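Exotoxin 3 (Staphylococcus aureus, PDB 2Z8L) binds the sialylated glycan sialyl Lewis X as a staphylococcal superantigen-like toxin built from an OB-fold and a beta-grasp domain. Local coordinates at residues H132-E137 with K142-K147. Sequence-based numbering, arbitrary orientation.
Unlike the reference sequence in segment 132-137: H132 (reference Tyr). With GOL (glycerol), chain D.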
loop_
_atom_site.group_PDB
_atom_site.type_symbol
_atom_site.label_atom_id
_atom_site.label_comp_id
_atom_site.label_asym_id
_atom_site.label_seq_id
_atom_site.Cartn_x
_atom_site.Cartn_y
_atom_site.Cartn_z
ATOM N N HIS A 132 -13.235 4.392 -4.686
ATOM C CA HIS A 132 -12.018 4.625 -3.966
ATOM C C HIS A 132 -11.306 5.714 -4.754
ATOM O O HIS A 132 -10.923 5.518 -5.897
ATOM C CB HIS A 132 -11.147 3.392 -3.930
ATOM C CG HIS A 132 -9.866 3.579 -3.195
ATOM N ND1 HIS A 132 -9.813 3.673 -1.824
ATOM C CD2 HIS A 132 -8.594 3.704 -3.638
ATOM C CE1 HIS A 132 -8.553 3.832 -1.454
ATOM N NE2 HIS A 132 -7.792 3.846 -2.532
ATOM N N TYR A 133 -11.091 6.819 -4.095
ATOM C CA TYR A 133 -10.470 7.970 -4.734
ATOM C C TYR A 133 -8.949 7.858 -4.729
ATOM O O TYR A 133 -8.309 7.664 -3.682
ATOM C CB TYR A 133 -10.937 9.217 -4.036
ATOM C CG TYR A 133 -12.426 9.343 -4.048
ATOM C CD1 TYR A 133 -13.107 9.564 -5.233
ATOM C CD2 TYR A 133 -13.177 9.187 -2.885
ATOM C CE1 TYR A 133 -14.481 9.670 -5.294
ATOM C CE2 TYR A 133 -14.575 9.301 -2.932
ATOM C CZ TYR A 133 -15.220 9.539 -4.149
ATOM O OH TYR A 133 -16.604 9.674 -4.211
ATOM N N ILE A 134 -8.353 8.112 -5.916
ATOM C CA ILE A 134 -6.942 8.001 -6.154
ATOM C C ILE A 134 -6.406 9.402 -6.405
ATOM O O ILE A 134 -6.931 10.103 -7.258
ATOM C CB ILE A 134 -6.668 7.140 -7.436
ATOM C CG1 ILE A 134 -7.278 5.722 -7.361
ATOM C CG2 ILE A 134 -5.208 7.051 -7.794
ATOM C CD1 ILE A 134 -6.712 4.912 -6.304
ATOM N N TYR A 135 -5.389 9.795 -5.634
ATOM C CA TYR A 135 -4.780 11.124 -5.750
ATOM C C TYR A 135 -3.401 11.118 -6.362
ATOM O O TYR A 135 -2.853 12.207 -6.596
ATOM C CB TYR A 135 -4.733 11.807 -4.362
ATOM C CG TYR A 135 -6.109 12.012 -3.770
ATOM C CD1 TYR A 135 -6.769 13.216 -3.899
ATOM C CD2 TYR A 135 -6.736 11.003 -3.063
ATOM C CE1 TYR A 135 -8.031 13.408 -3.361
ATOM C CE2 TYR A 135 -7.984 11.208 -2.523
ATOM C CZ TYR A 135 -8.617 12.396 -2.689
ATOM O OH TYR A 135 -9.879 12.662 -2.159
ATOM N N LYS A 136 -2.860 9.947 -6.655
ATOM C CA LYS A 136 -1.495 9.831 -7.098
ATOM C C LYS A 136 -1.356 9.225 -8.476
ATOM O O LYS A 136 -1.982 8.237 -8.770
ATOM C CB LYS A 136 -0.650 9.048 -6.043
ATOM C CG LYS A 136 -0.358 9.944 -4.835
ATOM C CD LYS A 136 0.376 9.241 -3.690
ATOM C CE LYS A 136 1.611 8.400 -4.153
ATOM N NZ LYS A 136 2.723 9.078 -4.964
ATOM N N GLU A 137 -0.422 9.771 -9.251
ATOM C CA GLU A 137 -0.075 9.231 -10.543
ATOM C C GLU A 137 0.572 7.887 -10.423
ATOM O O GLU A 137 0.342 7.043 -11.271
ATOM C CB GLU A 137 0.890 10.166 -11.282
ATOM C CG GLU A 137 0.278 11.477 -11.627
ATOM C CD GLU A 137 1.319 12.568 -11.930
ATOM O OE1 GLU A 137 2.543 12.263 -11.956
ATOM O OE2 GLU A 137 0.886 13.708 -12.069
ATOM N N LYS A 142 1.552 -1.501 -1.912
ATOM C CA LYS A 142 1.514 -1.431 -0.444
ATOM C C LYS A 142 0.394 -0.504 0.076
ATOM O O LYS A 142 -0.393 -0.883 0.960
ATOM C CB LYS A 142 2.821 -0.912 0.060
ATOM C CG LYS A 142 2.933 -0.821 1.572
ATOM C CD LYS A 142 4.179 -0.053 2.019
ATOM C CE LYS A 142 4.400 0.039 3.527
ATOM N NZ LYS A 142 4.704 -1.332 4.028
ATOM N N GLU A 143 0.357 0.703 -0.446
ATOM C CA GLU A 143 -0.649 1.682 -0.059
ATOM C C GLU A 143 -2.053 1.257 -0.397
ATOM O O GLU A 143 -2.924 1.357 0.434
ATOM C CB GLU A 143 -0.316 3.051 -0.663
ATOM C CG GLU A 143 -1.219 4.130 -0.098
ATOM C CD GLU A 143 -0.831 5.544 -0.473
ATOM O OE1 GLU A 143 0.245 5.819 -1.087
ATOM O OE2 GLU A 143 -1.680 6.430 -0.121
ATOM N N LEU A 144 -2.256 0.767 -1.609
ATOM C CA LEU A 144 -3.604 0.328 -1.959
ATOM C C LEU A 144 -4.061 -0.813 -1.062
ATOM O O LEU A 144 -5.182 -0.785 -0.508
ATOM C CB LEU A 144 -3.583 -0.128 -3.410
ATOM C CG LEU A 144 -3.761 0.916 -4.458
ATOM C CD1 LEU A 144 -3.501 0.240 -5.794
ATOM C CD2 LEU A 144 -5.274 1.341 -4.287
ATOM N N ASP A 145 -3.219 -1.832 -0.902
ATOM C CA ASP A 145 -3.533 -2.995 -0.030
ATOM C C ASP A 145 -3.914 -2.497 1.353
ATOM O O ASP A 145 -4.968 -2.848 1.888
ATOM C CB ASP A 145 -2.316 -3.964 -0.011
ATOM C CG ASP A 145 -2.412 -5.086 1.036
ATOM O OD1 ASP A 145 -3.228 -5.986 0.798
ATOM O OD2 ASP A 145 -1.685 -5.055 2.066
ATOM N N PHE A 146 -3.090 -1.656 1.931
ATOM C CA PHE A 146 -3.294 -1.229 3.304
ATOM C C PHE A 146 -4.577 -0.410 3.477
ATOM O O PHE A 146 -5.414 -0.681 4.352
ATOM C CB PHE A 146 -2.089 -0.447 3.782
ATOM C CG PHE A 146 -2.077 -0.209 5.282
ATOM C CD1 PHE A 146 -2.721 0.874 5.854
ATOM C CD2 PHE A 146 -1.396 -1.082 6.128
ATOM C CE1 PHE A 146 -2.689 1.043 7.248
ATOM C CE2 PHE A 146 -1.385 -0.922 7.467
ATOM C CZ PHE A 146 -2.056 0.133 8.044
ATOM N N LYS A 147 -4.723 0.604 2.620
ATOM C CA LYS A 147 -5.896 1.434 2.720
ATOM C C LYS A 147 -7.215 0.677 2.424
ATOM O O LYS A 147 -8.263 0.966 3.064
ATOM C CB LYS A 147 -5.724 2.610 1.821
ATOM C CG LYS A 147 -4.669 3.523 2.375
ATOM C CD LYS A 147 -4.652 4.807 1.664
ATOM C CE LYS A 147 -3.946 5.902 2.536
ATOM N NZ LYS A 147 -3.512 7.091 1.702
HETATM C C1 GOL D . -5.226 6.426 -1.862
HETATM O O1 GOL D . -4.106 6.239 -1.026
HETATM C C2 GOL D . -4.805 6.019 -3.256
HETATM O O2 GOL D . -4.410 4.654 -3.172
HETATM C C3 GOL D . -3.629 6.868 -3.793
HETATM O O3 GOL D . -3.882 8.257 -3.822
#
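H132, I134 and K136 of the loop 132-137 lie opposite K147, L144 and E143 of the helical turns 142-147, the CA atoms of I134 and L144 being 9.4 Å apart. No hydrogen bond joins the two segments directly; they meet through side chains and through a bound glycerol, probably from the crystallisation liquor, a worked example of how a small polyol can sit between loop and helix. The apolar part centres on CD2 of L144, which is 4.0 Å from NE2 of H132 and 4.3 Å from CD1 of I134. With CG of H132 anti to its own N (chi1 180°), the imidazole reaches out to the helix and meets L144 at a slant, while K147 CB lies near CE1. I134 and L144 also both touch V139 of strand 138-140 and I200 of strand 200-207, which join the contact to the sheets. The polar part gathers around the glycerol. K147, extended beyond CG, brings NZ to OE2 of E143 in a 2.7 Å salt bridge one helical turn apart; OE2 is met on its anti side, 17° out of the carboxylate plane. The same NZ donates to glycerol O1, which also lies 2.6 Å from E143 OE2. At the other end of the additive, Y135 N donates to glycerol O3 over 2.8 Å at 162°, so that the glycerol bridges loop and helix. Glycerol O2 lies in the plane of the H132 ring, at its edge. The aliphatic chain of K136 passes E143, but its amine turns to T99 and D78 in the OB-fold half. The arrangement belongs to the beta-grasp domain of the staphylococcal toxins: helix 141-155 packs over the sheet, and the loop after strand 124-131 runs beside its first turns.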